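Local coordinates for type IV pilus assembly protein PilF (Thermus thermophilus HB8, PDB 5OIU) that hydrolyses ATP as a hexameric AAA+ motor, probably to power the assembly of type IV pili, at residues 223-234 with 258-268; 61-70 with 96-107. All coordinates share one frame; numbering follows the deposited sequence.

Contact 1: 223-234 with 258-268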
loop_
_atom_site.group_PDB
_atom_site.type_symbol
_atom_site.label_atom_id
_atom_site.label_comp_id
_atom_site.label_asym_id
_atom_site.label_seq_id
_atom_site.Cartn_x
_atom_site.Cartn_y
_atom_site.Cartn_z
ATOM N N SER C 223 5.996 -3.014 -19.013
ATOM C CA SER C 223 4.681 -3.407 -18.611
ATOM C C SER C 223 3.851 -4.067 -19.707
ATOM O O SER C 223 3.374 -5.121 -19.508
ATOM C CB SER C 223 3.970 -2.247 -17.931
ATOM O OG SER C 223 4.622 -1.912 -16.731
ATOM N N GLU C 224 3.703 -3.437 -20.859
ATOM C CA GLU C 224 2.964 -4.015 -21.985
ATOM C C GLU C 224 3.406 -5.445 -22.285
ATOM O O GLU C 224 2.567 -6.329 -22.524
ATOM C CB GLU C 224 3.137 -3.128 -23.223
ATOM C CG GLU C 224 1.869 -2.901 -24.035
ATOM C CD GLU C 224 0.667 -2.482 -23.159
ATOM O OE1 GLU C 224 0.877 -1.792 -22.119
ATOM O OE2 GLU C 224 -0.492 -2.842 -23.510
ATOM N N THR C 225 4.724 -5.692 -22.247
ATOM C CA THR C 225 5.251 -7.026 -22.520
ATOM C C THR C 225 4.852 -8.014 -21.434
ATOM O O THR C 225 4.452 -9.145 -21.735
ATOM C CB THR C 225 6.777 -6.985 -22.662
ATOM O OG1 THR C 225 7.136 -6.200 -23.816
ATOM C CG2 THR C 225 7.347 -8.391 -22.784
ATOM N N ALA C 226 4.953 -7.610 -20.164
ATOM C CA ALA C 226 4.532 -8.497 -19.087
ATOM C C ALA C 226 3.052 -8.843 -19.214
ATOM O O ALA C 226 2.644 -9.980 -18.952
ATOM C CB ALA C 226 4.819 -7.864 -17.724
ATOM N N LYS C 227 2.231 -7.880 -19.620
ATOM C CA LYS C 227 0.805 -8.163 -19.687
ATOM C C LYS C 227 0.488 -9.065 -20.875
ATOM O O LYS C 227 -0.257 -10.041 -20.729
ATOM C CB LYS C 227 0.001 -6.858 -19.720
ATOM C CG LYS C 227 -0.729 -6.526 -18.391
ATOM C CD LYS C 227 -2.006 -7.414 -18.171
ATOM C CE LYS C 227 -2.588 -7.349 -16.725
ATOM N NZ LYS C 227 -3.117 -8.659 -16.245
ATOM N N ILE C 228 1.087 -8.803 -22.041
ATOM C CA ILE C 228 0.854 -9.681 -23.195
ATOM C C ILE C 228 1.404 -11.081 -22.936
ATOM O O ILE C 228 0.775 -12.086 -23.282
ATOM C CB ILE C 228 1.448 -9.073 -24.477
ATOM C CG1 ILE C 228 0.744 -7.764 -24.821
ATOM C CG2 ILE C 228 1.336 -10.044 -25.622
ATOM C CD1 ILE C 228 1.476 -6.950 -25.816
ATOM N N ALA C 229 2.572 -11.179 -22.305
ATOM C CA ALA C 229 3.115 -12.502 -22.022
ATOM C C ALA C 229 2.219 -13.269 -21.059
ATOM O O ALA C 229 1.992 -14.468 -21.248
ATOM C CB ALA C 229 4.539 -12.386 -21.477
ATOM N N THR C 230 1.680 -12.598 -20.031
ATOM C CA THR C 230 0.760 -13.283 -19.123
ATOM C C THR C 230 -0.528 -13.666 -19.841
ATOM O O THR C 230 -1.061 -14.760 -19.632
ATOM C CB THR C 230 0.441 -12.410 -17.906
ATOM O OG1 THR C 230 1.650 -11.969 -17.295
ATOM C CG2 THR C 230 -0.356 -13.195 -16.878
ATOM N N GLU C 231 -1.033 -12.776 -20.695
ATOM C CA GLU C 231 -2.258 -13.056 -21.439
ATOM C C GLU C 231 -2.081 -14.270 -22.343
ATOM O O GLU C 231 -2.959 -15.140 -22.403
ATOM C CB GLU C 231 -2.659 -11.814 -22.249
ATOM C CG GLU C 231 -3.649 -12.036 -23.400
ATOM C CD GLU C 231 -3.907 -10.756 -24.214
ATOM O OE1 GLU C 231 -3.305 -9.707 -23.886
ATOM O OE2 GLU C 231 -4.717 -10.800 -25.178
ATOM N N ALA C 232 -0.937 -14.361 -23.032
ATOM C CA ALA C 232 -0.716 -15.498 -23.922
ATOM C C ALA C 232 -0.594 -16.801 -23.140
ATOM O O ALA C 232 -1.018 -17.851 -23.627
ATOM C CB ALA C 232 0.524 -15.268 -24.783
ATOM N N ALA C 233 -0.043 -16.766 -21.927
ATOM C CA ALA C 233 -0.114 -17.958 -21.094
ATOM C C ALA C 233 -1.557 -18.285 -20.710
ATOM O O ALA C 233 -1.942 -19.459 -20.676
ATOM C CB ALA C 233 0.747 -17.791 -19.853
ATOM N N LEU C 234 -2.374 -17.257 -20.439
ATOM C CA LEU C 234 -3.753 -17.480 -20.007
ATOM C C LEU C 234 -4.587 -18.151 -21.094
ATOM O O LEU C 234 -5.320 -19.109 -20.827
ATOM C CB LEU C 234 -4.395 -16.160 -19.602
ATOM C CG LEU C 234 -3.954 -15.698 -18.221
ATOM C CD1 LEU C 234 -4.527 -14.333 -17.906
ATOM C CD2 LEU C 234 -4.369 -16.733 -17.195
ATOM N N MET C 258 4.760 -4.461 -12.429
ATOM C CA MET C 258 4.703 -4.054 -13.793
ATOM C C MET C 258 3.284 -3.885 -14.302
ATOM O O MET C 258 3.081 -3.463 -15.407
ATOM C CB MET C 258 5.527 -4.966 -14.665
ATOM C CG MET C 258 6.987 -4.963 -14.311
ATOM S SD MET C 258 7.927 -6.293 -15.033
ATOM C CE MET C 258 8.745 -5.435 -16.327
ATOM N N GLY C 259 2.310 -4.196 -13.470
ATOM C CA GLY C 259 0.920 -4.014 -13.806
ATOM C C GLY C 259 0.183 -5.269 -14.184
ATOM O O GLY C 259 -0.915 -5.179 -14.740
ATOM N N VAL C 260 0.748 -6.435 -13.916
ATOM C CA VAL C 260 0.037 -7.674 -14.164
ATOM C C VAL C 260 -0.919 -7.893 -13.006
ATOM O O VAL C 260 -0.493 -7.929 -11.849
ATOM C CB VAL C 260 1.009 -8.848 -14.305
ATOM C CG1 VAL C 260 0.261 -10.069 -14.820
ATOM C CG2 VAL C 260 2.147 -8.472 -15.237
ATOM N N GLU C 261 -2.203 -8.036 -13.312
ATOM C CA GLU C 261 -3.195 -8.285 -12.272
ATOM C C GLU C 261 -2.810 -9.517 -11.462
ATOM O O GLU C 261 -2.497 -10.564 -12.045
ATOM C CB GLU C 261 -4.589 -8.491 -12.869
ATOM C CG GLU C 261 -5.247 -7.227 -13.341
ATOM C CD GLU C 261 -5.582 -6.316 -12.197
ATOM O OE1 GLU C 261 -5.652 -6.814 -11.051
ATOM O OE2 GLU C 261 -5.782 -5.109 -12.443
ATOM N N PRO C 262 -2.820 -9.443 -10.138
ATOM C CA PRO C 262 -2.535 -10.646 -9.340
ATOM C C PRO C 262 -3.391 -11.847 -9.725
ATOM O O PRO C 262 -2.905 -12.986 -9.677
ATOM C CB PRO C 262 -2.811 -10.183 -7.905
ATOM C CG PRO C 262 -2.598 -8.692 -7.956
ATOM C CD PRO C 262 -3.060 -8.250 -9.304
ATOM N N PHE C 263 -4.648 -11.644 -10.120
ATOM C CA PHE C 263 -5.433 -12.814 -10.492
ATOM C C PHE C 263 -4.934 -13.403 -11.807
ATOM O O PHE C 263 -4.895 -14.629 -11.956
ATOM C CB PHE C 263 -6.945 -12.495 -10.517
ATOM C CG PHE C 263 -7.393 -11.514 -11.589
ATOM C CD1 PHE C 263 -7.579 -11.922 -12.904
ATOM C CD2 PHE C 263 -7.726 -10.220 -11.253
ATOM C CE1 PHE C 263 -8.034 -11.031 -13.882
ATOM C CE2 PHE C 263 -8.177 -9.326 -12.217
ATOM C CZ PHE C 263 -8.336 -9.738 -13.541
ATOM N N ASN C 264 -4.486 -12.558 -12.738
ATOM C CA ASN C 264 -3.858 -13.081 -13.945
ATOM C C ASN C 264 -2.496 -13.719 -13.648
ATOM O O ASN C 264 -2.128 -14.705 -14.292
ATOM C CB ASN C 264 -3.758 -11.971 -15.000
ATOM C CG ASN C 264 -5.103 -11.721 -15.725
ATOM O OD1 ASN C 264 -6.031 -12.537 -15.642
ATOM N ND2 ASN C 264 -5.200 -10.604 -16.438
ATOM N N ILE C 265 -1.751 -13.210 -12.659
ATOM C CA ILE C 265 -0.507 -13.871 -12.266
ATOM C C ILE C 265 -0.802 -15.245 -11.680
ATOM O O ILE C 265 -0.142 -16.238 -12.010
ATOM C CB ILE C 265 0.277 -12.992 -11.273
ATOM C CG1 ILE C 265 0.580 -11.626 -11.884
ATOM C CG2 ILE C 265 1.540 -13.665 -10.825
ATOM C CD1 ILE C 265 1.364 -10.690 -10.967
ATOM N N SER C 266 -1.810 -15.325 -10.815
ATOM C CA SER C 266 -2.128 -16.590 -10.161
ATOM C C SER C 266 -2.559 -17.647 -11.174
ATOM O O SER C 266 -2.207 -18.826 -11.046
ATOM C CB SER C 266 -3.222 -16.374 -9.111
ATOM O OG SER C 266 -3.370 -17.539 -8.315
ATOM N N ALA C 267 -3.303 -17.237 -12.196
ATOM C CA ALA C 267 -3.860 -18.178 -13.154
ATOM C C ALA C 267 -2.838 -18.717 -14.158
ATOM O O ALA C 267 -3.072 -19.781 -14.735
ATOM C CB ALA C 267 -5.021 -17.513 -13.902
ATOM N N ALA C 268 -1.721 -18.022 -14.380
ATOM C CA ALA C 268 -0.837 -18.286 -15.518
ATOM C C ALA C 268 0.542 -18.788 -15.126
ATOM O O ALA C 268 1.123 -19.616 -15.843
ATOM C CB ALA C 268 -0.672 -17.018 -16.370
#
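Ser223 OG donates a short hydrogen bond of 2.6 Å to Met258 O, arriving 22° out of the carbonyl plane. The hydroxyl of a small serine suits this spot, since that carbonyl belongs to the Schellman turn that ends helix 248-257, where Gly259 takes a positive phi. One helical turn on, Lys227 lays its aliphatic chain over the same loop, its CE 3.4 Å from Gly259 O; bends at chi2 and chi4 carry the amine on toward the start of helix 262-268.

Beneath the lysine, Val260 divides its branches. Val260 CG1, anti to the backbone N (chi1 -169°), meets Thr230 OG1 at 3.4 Å, while Val260 CG2 rests 3.7 Å from Ala226 CB. Thr230 OG1 is itself held inside the helix: it donates to Ala226 O at 2.8 Å, on the opposite face of that carbonyl from Thr230 N. The methyl CG2 is turned to Asn264 O and Val260 CG1, with Ala268 CB just beyond. Farther along, alanines meet where the helices pack, their axes 9.2 Å apart. Ala233 CB lies 3.8 Å from Ala268 CB, and Leu234 CD2 presses on Ala267 CB at 3.4 Å.

The axes cross at 48°. Ala229, Ala233 and Ala268 all rest on Ile144 of strand 143-148, and Ala267 also packs on Arg254 of a neighbouring subunit. This is helix packing on the flank of the central sheet of a P-loop ATPase domain.

Contact 2: 61-70 with 96-107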
loop_
_atom_site.group_PDB
_atom_site.type_symbol
_atom_site.label_atom_id
_atom_site.label_comp_id
_atom_site.label_asym_id
_atom_site.label_seq_id
_atom_site.Cartn_x
_atom_site.Cartn_y
_atom_site.Cartn_z
ATOM N N ILE C 61 36.179 5.792 -24.852
ATOM C CA ILE C 61 35.018 5.422 -24.043
ATOM C C ILE C 61 33.739 5.484 -24.866
ATOM O O ILE C 61 32.782 4.754 -24.598
ATOM C CB ILE C 61 34.959 6.325 -22.790
ATOM C CG1 ILE C 61 36.032 5.894 -21.802
ATOM C CG2 ILE C 61 33.593 6.285 -22.091
ATOM C CD1 ILE C 61 35.667 4.654 -21.039
ATOM N N SER C 62 33.695 6.341 -25.881
ATOM C CA SER C 62 32.494 6.414 -26.704
ATOM C C SER C 62 32.354 5.173 -27.573
ATOM O O SER C 62 31.272 4.583 -27.661
ATOM C CB SER C 62 32.519 7.679 -27.556
ATOM O OG SER C 62 31.198 8.108 -27.845
ATOM N N VAL C 63 33.447 4.755 -28.221
ATOM C CA VAL C 63 33.411 3.547 -29.046
ATOM C C VAL C 63 32.995 2.352 -28.207
ATOM O O VAL C 63 32.152 1.538 -28.605
ATOM C CB VAL C 63 34.778 3.302 -29.706
ATOM C CG1 VAL C 63 34.746 2.025 -30.493
ATOM C CG2 VAL C 63 35.147 4.469 -30.596
ATOM N N VAL C 64 33.584 2.244 -27.023
ATOM C CA VAL C 64 33.316 1.121 -26.142
ATOM C C VAL C 64 31.877 1.167 -25.627
ATOM O O VAL C 64 31.204 0.132 -25.520
ATOM C CB VAL C 64 34.362 1.143 -25.017
ATOM C CG1 VAL C 64 33.975 0.244 -23.921
ATOM C CG2 VAL C 64 35.700 0.746 -25.581
ATOM N N LYS C 65 31.371 2.373 -25.333
ATOM C CA LYS C 65 29.997 2.513 -24.857
ATOM C C LYS C 65 29.004 2.140 -25.942
ATOM O O LYS C 65 28.040 1.408 -25.682
ATOM C CB LYS C 65 29.729 3.938 -24.370
ATOM C CG LYS C 65 29.899 4.123 -22.889
ATOM C CD LYS C 65 29.463 5.494 -22.471
ATOM C CE LYS C 65 29.978 5.833 -21.094
ATOM N NZ LYS C 65 29.255 7.018 -20.563
ATOM N N ILE C 66 29.214 2.640 -27.165
ATOM C CA ILE C 66 28.302 2.311 -28.255
ATOM C C ILE C 66 28.318 0.814 -28.522
ATOM O O ILE C 66 27.275 0.211 -28.799
ATOM C CB ILE C 66 28.651 3.114 -29.521
ATOM C CG1 ILE C 66 28.110 4.528 -29.407
ATOM C CG2 ILE C 66 28.028 2.471 -30.746
ATOM C CD1 ILE C 66 28.844 5.486 -30.280
ATOM N N MET C 67 29.498 0.192 -28.433
ATOM C CA MET C 67 29.595 -1.253 -28.622
ATOM C C MET C 67 28.749 -2.012 -27.611
ATOM O O MET C 67 28.206 -3.077 -27.927
ATOM C CB MET C 67 31.050 -1.708 -28.513
ATOM C CG MET C 67 31.840 -1.636 -29.811
ATOM S SD MET C 67 33.617 -1.806 -29.543
ATOM C CE MET C 67 33.718 -3.555 -29.258
ATOM N N GLY C 68 28.629 -1.492 -26.393
ATOM C CA GLY C 68 27.849 -2.171 -25.389
ATOM C C GLY C 68 26.448 -1.646 -25.227
ATOM O O GLY C 68 25.743 -2.096 -24.316
ATOM N N GLY C 69 26.026 -0.706 -26.072
ATOM C CA GLY C 69 24.717 -0.074 -25.933
ATOM C C GLY C 69 24.537 0.716 -24.653
ATOM O O GLY C 69 23.481 0.634 -24.013
ATOM N N LEU C 70 25.558 1.455 -24.244
ATOM C CA LEU C 70 25.479 2.301 -23.068
ATOM C C LEU C 70 25.206 3.740 -23.494
ATOM O O LEU C 70 25.349 4.101 -24.664
ATOM C CB LEU C 70 26.775 2.214 -22.265
ATOM C CG LEU C 70 27.231 0.782 -21.997
ATOM C CD1 LEU C 70 28.487 0.751 -21.156
ATOM C CD2 LEU C 70 26.114 0.031 -21.311
ATOM N N LEU C 96 31.137 -5.650 -20.472
ATOM C CA LEU C 96 31.640 -4.286 -20.405
ATOM C C LEU C 96 31.135 -3.586 -19.144
ATOM O O LEU C 96 29.981 -3.762 -18.743
ATOM C CB LEU C 96 31.225 -3.498 -21.649
ATOM C CG LEU C 96 31.484 -1.986 -21.558
ATOM C CD1 LEU C 96 32.946 -1.679 -21.310
ATOM C CD2 LEU C 96 31.002 -1.271 -22.795
ATOM N N SER C 97 32.011 -2.799 -18.513
ATOM C CA SER C 97 31.664 -2.041 -17.318
ATOM C C SER C 97 32.368 -0.698 -17.361
ATOM O O SER C 97 33.585 -0.655 -17.551
ATOM C CB SER C 97 32.059 -2.802 -16.052
ATOM O OG SER C 97 32.361 -1.916 -14.990
ATOM N N THR C 98 31.614 0.396 -17.211
ATOM C CA THR C 98 32.202 1.728 -17.148
ATOM C C THR C 98 31.941 2.330 -15.779
ATOM O O THR C 98 30.824 2.258 -15.258
ATOM C CB THR C 98 31.664 2.678 -18.231
ATOM O OG1 THR C 98 30.280 2.957 -18.000
ATOM C CG2 THR C 98 31.863 2.090 -19.620
ATOM N N LEU C 99 32.978 2.938 -15.207
ATOM C CA LEU C 99 32.920 3.425 -13.865
ATOM C C LEU C 99 33.540 4.815 -13.823
ATOM O O LEU C 99 34.682 4.995 -14.284
ATOM C CB LEU C 99 33.660 2.475 -12.931
ATOM C CG LEU C 99 33.816 2.893 -11.470
ATOM C CD1 LEU C 99 32.633 2.397 -10.654
ATOM C CD2 LEU C 99 35.126 2.347 -10.910
ATOM N N PRO C 100 32.826 5.805 -13.289
ATOM C CA PRO C 100 33.436 7.124 -13.075
ATOM C C PRO C 100 34.594 7.031 -12.092
ATOM O O PRO C 100 34.514 6.333 -11.079
ATOM C CB PRO C 100 32.292 7.963 -12.481
ATOM C CG PRO C 100 31.071 7.098 -12.491
ATOM C CD PRO C 100 31.489 5.683 -12.680
ATOM N N THR C 101 35.674 7.751 -12.396
ATOM C CA THR C 101 36.799 7.919 -11.492
ATOM C C THR C 101 37.170 9.388 -11.439
ATOM O O THR C 101 36.554 10.243 -12.085
ATOM C CB THR C 101 38.034 7.106 -11.906
ATOM O OG1 THR C 101 38.649 7.722 -13.047
ATOM C CG2 THR C 101 37.657 5.675 -12.229
ATOM N N VAL C 102 38.204 9.674 -10.651
ATOM C CA VAL C 102 38.683 11.037 -10.495
ATOM C C VAL C 102 39.202 11.612 -11.804
ATOM O O VAL C 102 39.156 12.825 -12.001
ATOM C CB VAL C 102 39.752 11.049 -9.384
ATOM C CG1 VAL C 102 40.754 12.180 -9.580
ATOM C CG2 VAL C 102 39.054 11.116 -8.008
ATOM N N TYR C 103 39.655 10.765 -12.727
ATOM C CA TYR C 103 40.289 11.222 -13.954
ATOM C C TYR C 103 39.433 11.004 -15.195
ATOM O O TYR C 103 39.908 11.249 -16.312
ATOM C CB TYR C 103 41.639 10.528 -14.115
ATOM C CG TYR C 103 42.637 10.908 -13.045
ATOM C CD1 TYR C 103 42.899 12.245 -12.747
ATOM C CD2 TYR C 103 43.319 9.933 -12.328
ATOM C CE1 TYR C 103 43.816 12.600 -11.776
ATOM C CE2 TYR C 103 44.237 10.276 -11.350
ATOM C CZ TYR C 103 44.487 11.610 -11.082
ATOM O OH TYR C 103 45.403 11.942 -10.113
ATOM N N GLY C 104 38.182 10.574 -15.033
ATOM C CA GLY C 104 37.303 10.253 -16.134
ATOM C C GLY C 104 36.731 8.870 -15.943
ATOM O O GLY C 104 36.737 8.325 -14.836
ATOM N N GLU C 105 36.243 8.278 -17.024
ATOM C CA GLU C 105 35.597 6.974 -16.946
ATOM C C GLU C 105 36.589 5.855 -17.231
ATOM O O GLU C 105 37.323 5.892 -18.225
ATOM C CB GLU C 105 34.425 6.889 -17.915
ATOM C CG GLU C 105 33.331 7.870 -17.577
ATOM C CD GLU C 105 32.150 7.725 -18.497
ATOM O OE1 GLU C 105 32.164 8.369 -19.571
ATOM O OE2 GLU C 105 31.231 6.943 -18.153
ATOM N N LYS C 106 36.603 4.863 -16.353
ATOM C CA LYS C 106 37.397 3.666 -16.542
ATOM C C LYS C 106 36.500 2.599 -17.132
ATOM O O LYS C 106 35.347 2.447 -16.724
ATOM C CB LYS C 106 38.009 3.177 -15.228
ATOM C CG LYS C 106 38.613 1.797 -15.362
ATOM C CD LYS C 106 39.349 1.316 -14.130
ATOM C CE LYS C 106 39.957 -0.055 -14.427
ATOM N NZ LYS C 106 40.773 -0.613 -13.344
ATOM N N ALA C 107 37.006 1.879 -18.116
ATOM C CA ALA C 107 36.232 0.821 -18.737
ATOM C C ALA C 107 36.945 -0.498 -18.495
ATOM O O ALA C 107 38.163 -0.590 -18.678
ATOM C CB ALA C 107 36.048 1.089 -20.226
#
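Lys65 and Glu105 form a salt bridge between helix and hairpin, their side chains crossing at about a right angle. Lys65 NZ donates to the syn lone pair of Glu105 OE2 at 3.1 Å and more weakly to OE1, so it sits before both oxygens of the carboxylate. The main polar partner of NZ is the carbonyl O of Asn71, just after the helix, and Glu105 shares the amine with it. The long chain, extended beyond CG, lets a buried helix position carry its amine out to both.

Beside the ion pair the contact is apolar. Ile61 CD1 lies 3.7 Å from Ala107 CB and reaches Glu105 O at 3.5 Å, while Ile61 CG2 lies against Glu105 OE1. Leu96 fits among three partners: CG is anti to the backbone N (chi1 169°), which sends CD1 to within 3.4 Å of Val64 CG1, while CD2 turns to Leu70 CD1 at 3.6 Å and approaches Val64 O tightly at 3.1 Å. Gly68, with no side chain, lets Leu96 CD2 come to 4.2 Å from its CA. Leu70 CD1 also meets Thr98 CG2 tip to tip, 3.9 Å apart.

Gly69 ends the helix in a Schellman motif, after which Leu70 points toward the sheet. At the far end of the hairpin, the type I turn from Thr101 to Gly104 joins the two strands.

Helix 57-67 thus lies across strands 90-101 and 104-111 of the six-stranded antiparallel sheet. Helix 6-22 packs against it through Val12, strand 79-87 borders it at Gln79, and Ser97, pointing away from the helix, bonds Gln210 of a neighbouring subunit.

Overall arrangement
The two contacts stand at separate parts of the chain, with centres 36 Å apart and nearest atoms about 18 Å apart. Both segments of contact 2 come earlier in the sequence than those of contact 1, and each contact packs a helix against its own sheet: the antiparallel one for 61-70 with 96-107, the mixed one for 223-234 with 258-268. None of their residues belongs to the ATP pocket. Leu96 of contact 2 has its side chain about 11 Å from a bound ATP, and the neighbouring strand 79-87 carries Arg82 of the pocket. Contact 1 rests on Ile144 of strand 143-148, which leads into the P-loop with Lys155. Both also border other subunits, consistent with a hexameric motor.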